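Multifunctional non-homologous end joining DNA repair protein LigD (Mycobacterium tuberculosis, PDB 2IRU) probably repairs DNA double-strand breaks together with Ku by non-homologous end joining, this chain being its primase-like polymerase domain. Local coordinates at residues Ala212-Thr217 / Val227-Ser232. Numbering follows the deposited sequence.
Sequences ALVTST and VFVDWS
Thr215 N donates to Val227 O (2.9 Å) and Thr215 O accepts from Val229 N almost head-on (C=O...N 179°); with Val227 N to Leu213 O (2.8 Å), these three hydrogen bonds form the parallel ladder joining 214-215 to 227-230. On one face of the sheet, Val214 CG1, anti to its N (chi1 166°), packs 3.7 Å from Val229 CG2, the branch beside that residue's N. On the other, Thr215 CG2 lies 3.8 Å from Phe228 CA, and the Phe228 ring turns its edge to Thr215 O, while Asp230 CB lies above the ring plane, displaced toward the rim. Past the ladder the segments part, CA-CA widening from 4.8 Å (Val214-Val227) to 5.3 Å (Ser216-Val229), and Trp231 NE1 donates to Ser216 O (2.8 Å), in the carbonyl plane but tilted from the indole plane. Thr217 and Trp231 here are partly exposed, as is Leu213 at the other end. Asp230 OD1 takes both Ser232 N, in an Asx turn, and Ser232 OG; Asp230, like Asp140 and Asp142, is probably a manganese ligand. Strand 227-230 runs between 214-215 and 129-143, bonding through Phe228 and Asp230 to Asp142 and Asp140. Helix 149-164 packs on the valine face through Val155, and helix 192-209 meets Trp231 and binds Ser216 OG through Glu207.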
# COMPACT_ATOMS: atom_id res chain seq x y z
N ALA A 212 22.80 16.48 1.46
CA ALA A 212 22.36 17.32 0.34
C ALA A 212 21.18 16.72 -0.43
O ALA A 212 20.43 17.44 -1.11
CB ALA A 212 23.52 17.54 -0.63
N LEU A 213 21.01 15.39 -0.29
CA LEU A 213 20.10 14.64 -1.17
C LEU A 213 18.93 14.01 -0.44
O LEU A 213 17.91 13.66 -1.05
CB LEU A 213 20.87 13.53 -1.89
CG LEU A 213 22.16 13.97 -2.59
CD1 LEU A 213 22.85 12.80 -3.26
CD2 LEU A 213 21.91 15.11 -3.60
N VAL A 214 19.11 13.85 0.87
CA VAL A 214 18.10 13.18 1.72
C VAL A 214 17.74 13.97 2.96
O VAL A 214 18.62 14.54 3.63
CB VAL A 214 18.64 11.79 2.18
CG1 VAL A 214 17.79 11.20 3.32
CG2 VAL A 214 18.70 10.84 1.00
N THR A 215 16.44 13.98 3.29
CA THR A 215 16.01 14.45 4.61
C THR A 215 15.18 13.36 5.31
O THR A 215 14.49 12.59 4.66
CB THR A 215 15.23 15.82 4.57
OG1 THR A 215 14.94 16.25 5.91
CG2 THR A 215 13.91 15.70 3.77
N SER A 216 15.28 13.32 6.64
CA SER A 216 14.51 12.36 7.46
C SER A 216 13.40 13.05 8.26
O SER A 216 12.72 12.40 9.07
CB SER A 216 15.43 11.65 8.45
OG SER A 216 15.95 12.56 9.43
N THR A 217 13.26 14.36 8.07
CA THR A 217 12.21 15.13 8.74
C THR A 217 11.26 15.79 7.74
O THR A 217 11.61 16.01 6.58
CB THR A 217 12.80 16.18 9.70
OG1 THR A 217 13.60 17.12 8.97
CG2 THR A 217 13.66 15.52 10.76
N VAL A 227 15.15 14.07 -1.36
CA VAL A 227 14.19 12.99 -1.10
C VAL A 227 13.87 12.93 0.39
O VAL A 227 14.76 12.78 1.23
CB VAL A 227 14.70 11.61 -1.59
CG1 VAL A 227 13.68 10.48 -1.27
CG2 VAL A 227 15.02 11.66 -3.07
N PHE A 228 12.59 13.03 0.72
CA PHE A 228 12.16 12.84 2.09
C PHE A 228 11.98 11.33 2.29
O PHE A 228 11.14 10.70 1.65
CB PHE A 228 10.83 13.57 2.32
CG PHE A 228 10.20 13.29 3.65
CD1 PHE A 228 10.99 13.05 4.78
CD2 PHE A 228 8.81 13.27 3.77
CE1 PHE A 228 10.39 12.78 6.04
CE2 PHE A 228 8.21 13.01 5.02
CZ PHE A 228 9.00 12.76 6.14
N VAL A 229 12.82 10.76 3.14
CA VAL A 229 12.75 9.33 3.45
C VAL A 229 11.86 9.18 4.68
O VAL A 229 12.32 9.27 5.81
CB VAL A 229 14.14 8.72 3.69
CG1 VAL A 229 14.05 7.25 4.01
CG2 VAL A 229 14.98 8.91 2.46
N ASP A 230 10.58 8.98 4.41
CA ASP A 230 9.58 8.98 5.46
C ASP A 230 9.49 7.58 6.09
O ASP A 230 9.08 6.59 5.42
CB ASP A 230 8.21 9.42 4.88
CG ASP A 230 7.14 9.65 5.97
OD1 ASP A 230 7.44 9.53 7.16
OD2 ASP A 230 5.98 9.93 5.61
N TRP A 231 9.89 7.53 7.36
CA TRP A 231 9.88 6.33 8.20
C TRP A 231 8.62 6.25 9.05
O TRP A 231 8.41 5.23 9.74
CB TRP A 231 11.09 6.38 9.16
CG TRP A 231 11.25 7.75 9.77
CD1 TRP A 231 12.04 8.78 9.30
CD2 TRP A 231 10.59 8.26 10.94
NE1 TRP A 231 11.91 9.88 10.12
CE2 TRP A 231 11.01 9.59 11.12
CE3 TRP A 231 9.66 7.72 11.84
CZ2 TRP A 231 10.56 10.38 12.18
CZ3 TRP A 231 9.20 8.52 12.89
CH2 TRP A 231 9.64 9.83 13.05
N SER A 232 7.79 7.30 9.00
CA SER A 232 6.69 7.49 9.98
C SER A 232 5.50 6.54 9.76
O SER A 232 4.65 6.34 10.67
CB SER A 232 6.17 8.94 9.98
OG SER A 232 5.49 9.23 8.78